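Alpha-fucosidase (Bifidobacterium bifidum, PDB 2EAB) probably hydrolyses 1,2-alpha-L-fucosidic bonds, this chain being the catalytic domain of a considerably longer protein. Local coordinates at residues Leu162-Lys166 and His323-Ser328; Tyr564-Gln568 and His677-Ser681; Thr786-Thr790 and Val873-Ala879; Thr799-Leu805 and Phe823-Trp829. All blocks are in the same frame, centred on the assembly; numbering follows the deposited sequence.

Interaction 1: Leu162-Lys166 and His323-Ser328; sequences LSKGK and HIDDHS
Gly165 CA sits over the centre of the His327 ring in a CH-pi contact, 3.5 Å from the centroid and 8° off the ring normal. Gly165 belongs to a G1 beta bulge, in which it and Lys166 both face Asn161, closing the turn between strands 156-161 and 166-173 of the nine-stranded antiparallel sheet; the other partner is helix 316-331, in the catalytic region. This is the tight, buried part. Gly165 has a positive phi, and a CB on it would collide with His327 CD2. The His327 ring, with CG anti to the backbone N (chi1 180°), reaches the turn with its edge as well: ND1 gives Ser163 O a weak hydrogen bond of 3.4 Å, bent to 142°. His323, one helical turn earlier, stacks its ring on Phe183. Lys164 O is buried without a polar partner and has Ile324 CG1 at 3.6 Å. The buried Lys166 forms salt bridges through NZ with Asp168, Glu181 and Asp11. Toward solvent the fit relaxes: the Lys164 and Ile324 side chains meet slantwise, with Lys164 CG 4.1 Å from Ile324 CG2, and Lys164 NZ turns away to Asp17. On the helix itself Ile324 O takes two donors from opposite faces of its carbonyl plane, Ser328 N at 2.8 Å and Ser328 OG at 2.7 Å.

Interaction 2: Tyr564-Gln568 and His677-Ser681; sequences YSPEQ and HRHMS. With EDO (1,2-ethanediol), chain D.
The His677 ring carries the Gln568 side chain on one face: Gln568 CB stands over its centre, 3.7 Å from the centroid in a CH-pi contact, and the amide stacks beyond it with its plane 10° from that of the ring. At the ring edge, Glu567 N donates to His677 NE2 over 2.9 Å at 157°, a bond tilted slightly out of the ring plane. The His679 ring has Glu567 CG and Pro566 C over one face, Glu567 CG lying 3.3 Å from His679 CE1, while O1 of a bound 1,2-ethanediol, probably from the crystallisation liquor, lies at the edge in the ring plane. With CG anti to the carbonyl carbon (chi1 -76°) and an extended chain beyond it, Glu567 runs across that ring. The peptide bond from Pro566 to Glu567 is cis. Pro566 O is gripped by Ser681 OG at 2.6 Å and by water 1 at 2.8 Å; this water also accepts from Ser681 N. Ser681 OG in turn accepts from O1 of the diol at 2.8 Å, and the diol is further bonded to Asn422 O. Gln568 is fixed at its far end by Gln672 and Glu652, while Trp723 meets the His679 ring. Both segments lie within the catalytic region of glycoside hydrolase family 95, whose core is an (alpha/alpha)6 barrel. Since His677 NE2 accepts a backbone N-H, its ring hydrogen probably sits on ND1, weakly bonded to Gln672 OE1, whereas Ser681 OG, donor and acceptor at once, links the cis-peptide turn to a spot that takes up a hydroxyl of this diol.

Interaction 3: Thr786-Thr790 and Val873-Ala879; sequences TFTDT and VTNADGA
In Asn875, which lies against Phe787, OD1 is gripped by two backbone N-H groups: Ala879 N at 3.0 Å, approaching from above the carbonyl plane, and Asp877 N through a weak bond that makes an Asx turn. The Asx turn overlaps a type I beta turn from Asn875 to Gly878, the tip of the hairpin formed by strands 871-874 and 880-884 at the edge of a mixed sheet in the C-terminal part of the chain. A second small hairpin, strands 786-788 and 794-796, packs its first strand against this tip. Asn875 CG takes the position between backbone N and carbonyl carbon (chi1 71°), which lays its amide nearly parallel to the Phe787 ring, planes 7° apart, with Asn875 ND2 3.5 Å from Phe787 CE1. The side chains themselves cross at about a right angle. Phe787 CZ pushes toward Ala879 O, 3.2 Å off at the ring edge, and Phe787 CE2 touches Val873 CG2 at 4.0 Å. A leucine in place of Phe787 would probably lose the flat surface along the Asn875 amide and open a gap beside Val873 and Ala879. Two waters stitch the segments: water 3, over one face of the phenyl ring, accepts from Thr788 N and Asn875 ND2, and water 4 donates to Thr788 O while accepting from Ala876 N. Asp789 turns its carboxylate back to Lys793 N and Tyr795 OH, with OD2 beside Val873. Direct bonding across the contact comes from a hydrogen bond from Thr790 N to Thr874 O, 3.0 Å long.

Interaction 4: Thr799-Leu805 and Phe823-Trp829; sequences TNILPAL and FTVGTTW
Two beta sheets of the C-terminal domain pack face to face here, strand 799-801 of a mixed sheet over strand 823-830 of an antiparallel one. The axes of strand 799-801 and of the 823-829 part of its partner pass 9.5 Å apart at 19°, too far for backbone pairing, and side chains fill the interval without a hydrogen bond across it. Alternate residues of the second strand point inward: Val825 CG1 meets Ile801 CD1 at 3.6 Å, and Ile801 CG2 comes just as near to Thr827 OG1, whose hydroxyl is bonded to Glu836 O. Leu802 CD2 and Thr827 CG2 meet tip to tip at 4.0 Å. Beyond the strand end, Leu802 and Leu805 lie over one face of the Trp829 indole. Leu802 CD2 stands over the six-membered ring, 4.2 Å from its centroid, while Leu805 CD2 is 4.0 Å from the centroid of the five-membered ring, both as CH-pi contacts. Leu805 CD1 is 3.6 Å from Trp829 NE1. With CG between the backbone N and the carbonyl carbon (chi1 66°), the indole lies beneath the two leucines, and Trp829 NE1 is hydrogen-bonded to Trp809 O, which fixes the rotation of the ring. An alanine in place of Trp829 would remove this platform and is likely to open a gap under both leucines, with Trp809 O left without its donor. Inward methyls from two sheets, closed at one end by an indole, make up the hydrophobic interior typical of a beta sandwich.

The four contacts follow the chain in order, except that interaction 4 is nested inside the loop closed by interaction 3. Those two reach the same mixed sheet, one at its edge strand and one on its face, with centres about 19 Å apart and nearest atoms about 8 Å apart. Interaction 1 joins an N-terminal sheet to helix 316-331; there the side chain of His327 is about 11 Å from that of Ser386, a calcium ligand. Interaction 2, with its bound ethanediol, lies on the other side of the chain's centre, about 40 Å from interaction 1 between centres. Nearest atoms of interactions 2 and 4 are about 15 Å apart, and none of the four contacts touches another.

Interaction 1: Leu162-Lys166 and His323-Ser328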
loop_
_atom_site.group_PDB
_atom_site.type_symbol
_atom_site.label_atom_id
_atom_site.label_comp_id
_atom_site.label_asym_id
_atom_site.label_seq_id
_atom_site.Cartn_x
_atom_site.Cartn_y
_atom_site.Cartn_z
ATOM N N LEU A 162 -6.931 -14.220 -12.018
ATOM C CA LEU A 162 -5.984 -13.141 -11.758
ATOM C C LEU A 162 -5.242 -12.736 -13.022
ATOM O O LEU A 162 -4.828 -11.588 -13.163
ATOM C CB LEU A 162 -4.972 -13.537 -10.676
ATOM C CG LEU A 162 -5.471 -14.036 -9.320
ATOM C CD1 LEU A 162 -4.279 -14.261 -8.401
ATOM C CD2 LEU A 162 -6.460 -13.062 -8.688
ATOM N N SER A 163 -5.076 -13.688 -13.938
ATOM C CA SER A 163 -4.331 -13.456 -15.176
ATOM C C SER A 163 -5.088 -12.587 -16.174
ATOM O O SER A 163 -4.489 -11.774 -16.886
ATOM C CB SER A 163 -3.964 -14.788 -15.831
ATOM O OG SER A 163 -3.223 -15.600 -14.940
ATOM N N LYS A 164 -6.405 -12.770 -16.226
ATOM C CA LYS A 164 -7.257 -12.038 -17.158
ATOM C C LYS A 164 -8.033 -10.899 -16.490
ATOM O O LYS A 164 -8.693 -10.116 -17.167
ATOM C CB LYS A 164 -8.208 -12.998 -17.883
ATOM C CG LYS A 164 -7.510 -13.853 -18.939
ATOM C CD LYS A 164 -8.469 -14.775 -19.681
ATOM C CE LYS A 164 -7.797 -15.411 -20.900
ATOM N NZ LYS A 164 -6.558 -16.177 -20.563
ATOM N N GLY A 165 -7.944 -10.808 -15.166
ATOM C CA GLY A 165 -8.615 -9.749 -14.420
ATOM C C GLY A 165 -10.127 -9.799 -14.517
ATOM O O GLY A 165 -10.772 -8.786 -14.785
ATOM N N LYS A 166 -10.695 -10.977 -14.293
ATOM C CA LYS A 166 -12.143 -11.124 -14.320
ATOM C C LYS A 166 -12.610 -12.208 -13.362
ATOM O O LYS A 166 -11.858 -13.130 -13.030
ATOM C CB LYS A 166 -12.637 -11.400 -15.746
ATOM C CG LYS A 166 -12.229 -12.751 -16.319
ATOM C CD LYS A 166 -12.367 -12.768 -17.836
ATOM C CE LYS A 166 -12.344 -14.182 -18.390
ATOM N NZ LYS A 166 -13.667 -14.855 -18.224
ATOM N N HIS A 323 -9.696 -4.683 -22.301
ATOM C CA HIS A 323 -9.510 -4.895 -20.874
ATOM C C HIS A 323 -8.420 -5.918 -20.573
ATOM O O HIS A 323 -7.505 -5.650 -19.789
ATOM C CB HIS A 323 -10.794 -5.358 -20.191
ATOM C CG HIS A 323 -10.560 -5.798 -18.786
ATOM N ND1 HIS A 323 -10.696 -7.103 -18.364
ATOM C CD2 HIS A 323 -10.114 -5.100 -17.717
ATOM C CE1 HIS A 323 -10.374 -7.178 -17.083
ATOM N NE2 HIS A 323 -10.016 -5.976 -16.670
ATOM N N ILE A 324 -8.541 -7.099 -21.173
ATOM C CA ILE A 324 -7.609 -8.184 -20.881
ATOM C C ILE A 324 -6.193 -7.811 -21.322
ATOM O O ILE A 324 -5.232 -8.084 -20.598
ATOM C CB ILE A 324 -8.088 -9.535 -21.469
ATOM C CG1 ILE A 324 -9.355 -10.001 -20.736
ATOM C CG2 ILE A 324 -6.986 -10.595 -21.376
ATOM C CD1 ILE A 324 -10.017 -11.232 -21.327
ATOM N N ASP A 325 -6.068 -7.164 -22.479
ATOM C CA ASP A 325 -4.766 -6.670 -22.949
ATOM C C ASP A 325 -4.126 -5.731 -21.921
ATOM O O ASP A 325 -2.944 -5.865 -21.599
ATOM C CB ASP A 325 -4.900 -5.947 -24.295
ATOM C CG ASP A 325 -5.183 -6.891 -25.463
ATOM O OD1 ASP A 325 -5.118 -8.124 -25.294
ATOM O OD2 ASP A 325 -5.468 -6.380 -26.568
ATOM N N ASP A 326 -4.922 -4.794 -21.410
ATOM C CA ASP A 326 -4.473 -3.800 -20.438
ATOM C C ASP A 326 -4.070 -4.438 -19.103
ATOM O O ASP A 326 -2.991 -4.156 -18.571
ATOM C CB ASP A 326 -5.591 -2.778 -20.231
ATOM C CG ASP A 326 -5.333 -1.848 -19.066
ATOM O OD1 ASP A 326 -4.484 -0.943 -19.199
ATOM O OD2 ASP A 326 -5.998 -2.021 -18.020
ATOM N N HIS A 327 -4.939 -5.295 -18.575
ATOM C CA HIS A 327 -4.696 -5.955 -17.304
ATOM C C HIS A 327 -3.483 -6.873 -17.383
ATOM O O HIS A 327 -2.586 -6.814 -16.532
ATOM C CB HIS A 327 -5.916 -6.768 -16.877
ATOM C CG HIS A 327 -5.724 -7.474 -15.576
ATOM N ND1 HIS A 327 -5.215 -8.751 -15.480
ATOM C CD2 HIS A 327 -5.935 -7.057 -14.306
ATOM C CE1 HIS A 327 -5.133 -9.092 -14.206
ATOM N NE2 HIS A 327 -5.566 -8.083 -13.474
ATOM N N SER A 328 -3.464 -7.727 -18.406
ATOM C CA SER A 328 -2.393 -8.713 -18.544
ATOM C C SER A 328 -1.032 -8.082 -18.846
ATOM O O SER A 328 -0.003 -8.640 -18.470
ATOM C CB SER A 328 -2.745 -9.790 -19.578
ATOM O OG SER A 328 -2.807 -9.255 -20.885
#

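Interaction 2: Tyr564-Gln568 and His677-Ser681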
loop_
_atom_site.group_PDB
_atom_site.type_symbol
_atom_site.label_atom_id
_atom_site.label_comp_id
_atom_site.label_asym_id
_atom_site.label_seq_id
_atom_site.Cartn_x
_atom_site.Cartn_y
_atom_site.Cartn_z
ATOM N N TYR A 564 6.536 10.270 20.372
ATOM C CA TYR A 564 6.043 8.999 20.876
ATOM C C TYR A 564 6.534 7.897 19.958
ATOM O O TYR A 564 6.551 8.064 18.735
ATOM C CB TYR A 564 4.516 9.019 20.881
ATOM C CG TYR A 564 3.848 7.799 21.470
ATOM C CD1 TYR A 564 4.207 7.320 22.728
ATOM C CD2 TYR A 564 2.832 7.139 20.780
ATOM C CE1 TYR A 564 3.585 6.207 23.277
ATOM C CE2 TYR A 564 2.197 6.029 21.326
ATOM C CZ TYR A 564 2.581 5.569 22.573
ATOM O OH TYR A 564 1.952 4.472 23.112
ATOM N N SER A 565 6.949 6.778 20.540
ATOM C CA SER A 565 7.299 5.611 19.746
ATOM C C SER A 565 6.095 4.675 19.747
ATOM O O SER A 565 5.843 4.010 20.752
ATOM C CB SER A 565 8.518 4.905 20.339
ATOM O OG SER A 565 9.051 3.979 19.407
ATOM N N PRO A 566 5.318 4.638 18.642
ATOM C CA PRO A 566 4.114 3.800 18.683
ATOM C C PRO A 566 4.450 2.328 18.965
ATOM O O PRO A 566 5.402 1.810 18.382
ATOM C CB PRO A 566 3.526 3.974 17.275
ATOM C CG PRO A 566 4.023 5.311 16.832
ATOM C CD PRO A 566 5.433 5.356 17.359
ATOM N N GLU A 567 3.730 1.646 19.862
ATOM C CA GLU A 567 2.698 2.177 20.756
ATOM C C GLU A 567 3.056 1.762 22.184
ATOM O O GLU A 567 2.240 1.152 22.890
ATOM C CB GLU A 567 1.329 1.579 20.414
ATOM C CG GLU A 567 0.645 2.117 19.178
ATOM C CD GLU A 567 -0.767 1.560 19.007
ATOM O OE1 GLU A 567 -1.278 1.578 17.864
ATOM O OE2 GLU A 567 -1.366 1.092 20.008
ATOM N N GLN A 568 4.282 2.058 22.602
ATOM C CA GLN A 568 4.712 1.746 23.965
ATOM C C GLN A 568 5.634 2.834 24.497
ATOM O O GLN A 568 6.033 3.728 23.752
ATOM C CB GLN A 568 5.374 0.361 24.041
ATOM C CG GLN A 568 6.705 0.269 23.313
ATOM C CD GLN A 568 7.471 -1.014 23.598
ATOM O OE1 GLN A 568 7.052 -1.854 24.398
ATOM N NE2 GLN A 568 8.611 -1.169 22.937
ATOM N N HIS A 677 6.245 -6.370 22.280
ATOM C CA HIS A 677 5.362 -5.319 21.773
ATOM C C HIS A 677 5.116 -5.470 20.271
ATOM O O HIS A 677 6.034 -5.787 19.512
ATOM C CB HIS A 677 5.919 -3.933 22.091
ATOM C CG HIS A 677 5.015 -2.814 21.674
ATOM N ND1 HIS A 677 3.756 -2.638 22.205
ATOM C CD2 HIS A 677 5.181 -1.823 20.763
ATOM C CE1 HIS A 677 3.187 -1.588 21.640
ATOM N NE2 HIS A 677 4.031 -1.073 20.764
ATOM N N ARG A 678 3.875 -5.245 19.852
ATOM C CA ARG A 678 3.462 -5.492 18.471
ATOM C C ARG A 678 4.155 -4.585 17.448
ATOM O O ARG A 678 4.539 -5.039 16.365
ATOM C CB ARG A 678 1.943 -5.383 18.336
ATOM C CG ARG A 678 1.415 -5.842 16.994
ATOM C CD ARG A 678 -0.079 -6.018 17.050
ATOM N NE ARG A 678 -0.608 -6.565 15.807
ATOM C CZ ARG A 678 -1.552 -5.985 15.074
ATOM N NH1 ARG A 678 -2.096 -4.834 15.459
ATOM N NH2 ARG A 678 -1.969 -6.573 13.963
ATOM N N HIS A 679 4.307 -3.309 17.787
ATOM C CA HIS A 679 5.037 -2.377 16.939
ATOM C C HIS A 679 6.540 -2.578 17.093
ATOM O O HIS A 679 7.011 -3.001 18.146
ATOM C CB HIS A 679 4.709 -0.937 17.322
ATOM C CG HIS A 679 3.351 -0.478 16.891
ATOM N ND1 HIS A 679 2.193 -0.839 17.545
ATOM C CD2 HIS A 679 2.976 0.351 15.890
ATOM C CE1 HIS A 679 1.160 -0.271 16.949
ATOM N NE2 HIS A 679 1.606 0.456 15.942
ATOM N N MET A 680 7.278 -2.244 16.037
ATOM C CA MET A 680 8.739 -2.211 16.056
ATOM C C MET A 680 9.155 -0.903 15.391
ATOM O O MET A 680 9.825 -0.891 14.350
ATOM C CB MET A 680 9.333 -3.412 15.310
ATOM C CG MET A 680 8.715 -4.754 15.687
ATOM S SD MET A 680 9.558 -6.178 14.978
ATOM C CE MET A 680 9.458 -5.798 13.224
ATOM N N SER A 681 8.740 0.204 15.994
ATOM C CA SER A 681 8.876 1.513 15.360
ATOM C C SER A 681 10.322 1.955 15.188
ATOM O O SER A 681 10.628 2.771 14.327
ATOM C CB SER A 681 8.090 2.564 16.142
ATOM O OG SER A 681 6.709 2.247 16.162
HETATM C C1 EDO D . 5.475 2.499 12.872
HETATM O O1 EDO D . 5.323 1.410 13.912
HETATM C C2 EDO D . 4.568 3.689 13.380
HETATM O O2 EDO D . 3.130 3.274 13.264
HETATM O O HOH W 1 7.645 0.181 18.735
HETATM O O HOH W 2 8.180 -4.813 24.328
#

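Interaction 3: Thr786-Thr790 and Val873-Ala879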
loop_
_atom_site.group_PDB
_atom_site.type_symbol
_atom_site.label_atom_id
_atom_site.label_comp_id
_atom_site.label_asym_id
_atom_site.label_seq_id
_atom_site.Cartn_x
_atom_site.Cartn_y
_atom_site.Cartn_z
ATOM N N THR A 786 24.322 -0.422 0.369
ATOM C CA THR A 786 25.565 0.105 -0.182
ATOM C C THR A 786 26.710 -0.800 0.253
ATOM O O THR A 786 26.866 -1.100 1.439
ATOM C CB THR A 786 25.803 1.552 0.279
ATOM O OG1 THR A 786 24.787 2.391 -0.280
ATOM C CG2 THR A 786 27.169 2.062 -0.165
ATOM N N PHE A 787 27.486 -1.245 -0.729
ATOM C CA PHE A 787 28.634 -2.131 -0.552
ATOM C C PHE A 787 29.893 -1.279 -0.523
ATOM O O PHE A 787 30.017 -0.317 -1.287
ATOM C CB PHE A 787 28.673 -3.081 -1.750
ATOM C CG PHE A 787 29.727 -4.161 -1.685
ATOM C CD1 PHE A 787 29.408 -5.431 -1.221
ATOM C CD2 PHE A 787 31.008 -3.933 -2.182
ATOM C CE1 PHE A 787 30.363 -6.443 -1.217
ATOM C CE2 PHE A 787 31.967 -4.940 -2.179
ATOM C CZ PHE A 787 31.642 -6.194 -1.698
ATOM N N THR A 788 30.822 -1.633 0.358
ATOM C CA THR A 788 32.115 -0.953 0.408
ATOM C C THR A 788 33.214 -1.988 0.262
ATOM O O THR A 788 33.357 -2.860 1.119
ATOM C CB THR A 788 32.311 -0.180 1.728
ATOM O OG1 THR A 788 31.217 0.721 1.912
ATOM C CG2 THR A 788 33.614 0.616 1.705
ATOM N N ASP A 789 33.985 -1.907 -0.820
ATOM C CA ASP A 789 35.077 -2.862 -0.989
ATOM C C ASP A 789 36.254 -2.494 -0.086
ATOM O O ASP A 789 36.244 -1.442 0.549
ATOM C CB ASP A 789 35.460 -3.089 -2.470
ATOM C CG ASP A 789 36.187 -1.918 -3.106
ATOM O OD1 ASP A 789 36.776 -1.073 -2.404
ATOM O OD2 ASP A 789 36.170 -1.856 -4.356
ATOM N N THR A 790 37.257 -3.364 0.001
ATOM C CA THR A 790 38.360 -3.123 0.944
ATOM C C THR A 790 39.234 -1.920 0.565
ATOM O O THR A 790 39.972 -1.400 1.406
ATOM C CB THR A 790 39.250 -4.362 1.145
ATOM O OG1 THR A 790 39.778 -4.769 -0.118
ATOM C CG2 THR A 790 38.468 -5.511 1.759
ATOM N N VAL A 873 34.854 -7.142 -7.104
ATOM C CA VAL A 873 35.274 -6.374 -5.933
ATOM C C VAL A 873 34.825 -7.114 -4.675
ATOM O O VAL A 873 33.808 -7.809 -4.692
ATOM C CB VAL A 873 34.749 -4.910 -5.955
ATOM C CG1 VAL A 873 35.306 -4.166 -7.164
ATOM C CG2 VAL A 873 33.220 -4.861 -5.946
ATOM N N THR A 874 35.584 -6.966 -3.595
ATOM C CA THR A 874 35.361 -7.751 -2.388
ATOM C C THR A 874 35.478 -6.871 -1.151
ATOM O O THR A 874 36.328 -5.985 -1.090
ATOM C CB THR A 874 36.352 -8.945 -2.331
ATOM O OG1 THR A 874 36.233 -9.704 -3.540
ATOM C CG2 THR A 874 36.065 -9.864 -1.156
ATOM N N ASN A 875 34.601 -7.110 -0.178
ATOM C CA ASN A 875 34.664 -6.392 1.087
ATOM C C ASN A 875 35.441 -7.163 2.158
ATOM O O ASN A 875 35.907 -8.285 1.921
ATOM C CB ASN A 875 33.269 -5.951 1.570
ATOM C CG ASN A 875 32.403 -7.102 2.055
ATOM O OD1 ASN A 875 32.876 -8.212 2.305
ATOM N ND2 ASN A 875 31.113 -6.826 2.211
ATOM N N ALA A 876 35.587 -6.542 3.325
ATOM C CA ALA A 876 36.395 -7.100 4.405
ATOM C C ALA A 876 35.887 -8.440 4.925
ATOM O O ALA A 876 36.656 -9.215 5.494
ATOM C CB ALA A 876 36.533 -6.097 5.537
ATOM N N ASP A 877 34.601 -8.718 4.739
ATOM C CA ASP A 877 34.082 -10.017 5.159
ATOM C C ASP A 877 33.979 -11.041 4.030
ATOM O O ASP A 877 33.327 -12.075 4.184
ATOM C CB ASP A 877 32.755 -9.894 5.905
ATOM C CG ASP A 877 32.446 -11.131 6.739
ATOM O OD1 ASP A 877 33.379 -11.688 7.365
ATOM O OD2 ASP A 877 31.272 -11.557 6.758
ATOM N N GLY A 878 34.631 -10.762 2.908
ATOM C CA GLY A 878 34.714 -11.726 1.816
ATOM C C GLY A 878 33.496 -11.829 0.916
ATOM O O GLY A 878 33.386 -12.778 0.142
ATOM N N ALA A 879 32.574 -10.873 1.017
ATOM C CA ALA A 879 31.461 -10.792 0.069
ATOM C C ALA A 879 31.948 -10.089 -1.190
ATOM O O ALA A 879 32.740 -9.152 -1.106
ATOM C CB ALA A 879 30.281 -10.048 0.676
HETATM O O HOH W 3 30.124 -3.983 1.996
HETATM O O HOH W 4 35.217 -3.634 3.092
#

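Interaction 4: Thr799-Leu805 and Phe823-Trp829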
loop_
_atom_site.group_PDB
_atom_site.type_symbol
_atom_site.label_atom_id
_atom_site.label_comp_id
_atom_site.label_asym_id
_atom_site.label_seq_id
_atom_site.Cartn_x
_atom_site.Cartn_y
_atom_site.Cartn_z
ATOM N N THR A 799 22.598 -4.543 -6.818
ATOM C CA THR A 799 21.609 -5.580 -7.058
ATOM C C THR A 799 22.017 -6.832 -6.298
ATOM O O THR A 799 23.082 -7.392 -6.561
ATOM C CB THR A 799 21.528 -5.896 -8.562
ATOM O OG1 THR A 799 21.307 -4.687 -9.294
ATOM C CG2 THR A 799 20.422 -6.894 -8.868
ATOM N N ASN A 800 21.172 -7.270 -5.366
ATOM C CA ASN A 800 21.479 -8.407 -4.508
ATOM C C ASN A 800 20.542 -9.566 -4.810
ATOM O O ASN A 800 19.355 -9.531 -4.465
ATOM C CB ASN A 800 21.406 -7.990 -3.036
ATOM C CG ASN A 800 21.904 -9.062 -2.090
ATOM O OD1 ASN A 800 22.177 -10.195 -2.498
ATOM N ND2 ASN A 800 22.018 -8.709 -0.812
ATOM N N ILE A 801 21.092 -10.579 -5.476
ATOM C CA ILE A 801 20.353 -11.747 -5.927
ATOM C C ILE A 801 20.220 -12.783 -4.809
ATOM O O ILE A 801 21.214 -13.211 -4.216
ATOM C CB ILE A 801 21.063 -12.392 -7.150
ATOM C CG1 ILE A 801 21.239 -11.380 -8.295
ATOM C CG2 ILE A 801 20.357 -13.667 -7.606
ATOM C CD1 ILE A 801 19.946 -10.807 -8.867
ATOM N N LEU A 802 18.975 -13.182 -4.548
ATOM C CA LEU A 802 18.639 -14.216 -3.561
ATOM C C LEU A 802 19.240 -13.950 -2.174
ATOM O O LEU A 802 19.957 -14.787 -1.628
ATOM C CB LEU A 802 19.012 -15.611 -4.087
ATOM C CG LEU A 802 18.299 -16.028 -5.377
ATOM C CD1 LEU A 802 18.877 -17.330 -5.909
ATOM C CD2 LEU A 802 16.786 -16.147 -5.188
ATOM N N PRO A 803 18.956 -12.764 -1.604
ATOM C CA PRO A 803 19.534 -12.369 -0.317
ATOM C C PRO A 803 18.968 -13.096 0.905
ATOM O O PRO A 803 19.615 -13.125 1.945
ATOM C CB PRO A 803 19.198 -10.880 -0.236
ATOM C CG PRO A 803 17.928 -10.765 -1.018
ATOM C CD PRO A 803 18.096 -11.705 -2.165
ATOM N N ALA A 804 17.768 -13.655 0.791
ATOM C CA ALA A 804 17.134 -14.340 1.919
ATOM C C ALA A 804 16.265 -15.478 1.402
ATOM O O ALA A 804 15.053 -15.531 1.630
ATOM C CB ALA A 804 16.338 -13.359 2.782
ATOM N N LEU A 805 16.918 -16.400 0.701
ATOM C CA LEU A 805 16.243 -17.530 0.090
ATOM C C LEU A 805 15.977 -18.605 1.141
ATOM O O LEU A 805 16.910 -19.086 1.785
ATOM C CB LEU A 805 17.096 -18.101 -1.041
ATOM C CG LEU A 805 16.559 -19.345 -1.751
ATOM C CD1 LEU A 805 15.340 -19.008 -2.593
ATOM C CD2 LEU A 805 17.651 -19.963 -2.601
ATOM N N PHE A 823 16.744 -1.950 -13.263
ATOM C CA PHE A 823 17.143 -3.206 -13.877
ATOM C C PHE A 823 16.014 -4.203 -13.680
ATOM O O PHE A 823 15.482 -4.326 -12.572
ATOM C CB PHE A 823 18.391 -3.784 -13.204
ATOM C CG PHE A 823 19.600 -2.902 -13.278
ATOM C CD1 PHE A 823 20.535 -3.067 -14.294
ATOM C CD2 PHE A 823 19.826 -1.930 -12.311
ATOM C CE1 PHE A 823 21.670 -2.257 -14.360
ATOM C CE2 PHE A 823 20.955 -1.113 -12.367
ATOM C CZ PHE A 823 21.881 -1.283 -13.395
ATOM N N THR A 824 15.650 -4.924 -14.733
ATOM C CA THR A 824 14.700 -6.025 -14.589
ATOM C C THR A 824 15.496 -7.291 -14.308
ATOM O O THR A 824 16.529 -7.535 -14.946
ATOM C CB THR A 824 13.812 -6.169 -15.834
ATOM O OG1 THR A 824 13.223 -4.898 -16.123
ATOM C CG2 THR A 824 12.697 -7.193 -15.600
ATOM N N VAL A 825 15.030 -8.076 -13.344
ATOM C CA VAL A 825 15.797 -9.186 -12.805
ATOM C C VAL A 825 15.018 -10.490 -12.895
ATOM O O VAL A 825 13.869 -10.577 -12.445
ATOM C CB VAL A 825 16.175 -8.943 -11.322
ATOM C CG1 VAL A 825 16.957 -10.121 -10.762
ATOM C CG2 VAL A 825 16.967 -7.649 -11.158
ATOM N N GLY A 826 15.657 -11.495 -13.481
ATOM C CA GLY A 826 15.182 -12.869 -13.418
ATOM C C GLY A 826 16.288 -13.715 -12.825
ATOM O O GLY A 826 17.469 -13.439 -13.051
ATOM N N THR A 827 15.920 -14.720 -12.040
ATOM C CA THR A 827 16.902 -15.644 -11.489
ATOM C C THR A 827 16.325 -17.047 -11.397
ATOM O O THR A 827 15.138 -17.231 -11.108
ATOM C CB THR A 827 17.483 -15.174 -10.118
ATOM O OG1 THR A 827 18.587 -16.008 -9.737
ATOM C CG2 THR A 827 16.446 -15.202 -9.014
ATOM N N THR A 828 17.183 -18.023 -11.674
ATOM C CA THR A 828 16.855 -19.430 -11.534
ATOM C C THR A 828 17.839 -20.014 -10.537
ATOM O O THR A 828 19.021 -19.662 -10.546
ATOM C CB THR A 828 16.968 -20.161 -12.887
ATOM O OG1 THR A 828 16.084 -19.538 -13.827
ATOM C CG2 THR A 828 16.604 -21.640 -12.757
ATOM N N TRP A 829 17.347 -20.882 -9.661
ATOM C CA TRP A 829 18.200 -21.516 -8.676
ATOM C C TRP A 829 17.874 -22.991 -8.526
ATOM O O TRP A 829 16.767 -23.432 -8.836
ATOM C CB TRP A 829 18.145 -20.781 -7.328
ATOM C CG TRP A 829 16.820 -20.834 -6.616
ATOM C CD1 TRP A 829 16.460 -21.704 -5.630
ATOM C CD2 TRP A 829 15.692 -19.966 -6.817
ATOM N NE1 TRP A 829 15.178 -21.442 -5.205
ATOM C CE2 TRP A 829 14.683 -20.382 -5.919
ATOM C CE3 TRP A 829 15.435 -18.885 -7.672
ATOM C CZ2 TRP A 829 13.436 -19.753 -5.847
ATOM C CZ3 TRP A 829 14.193 -18.257 -7.599
ATOM C CH2 TRP A 829 13.211 -18.697 -6.693
#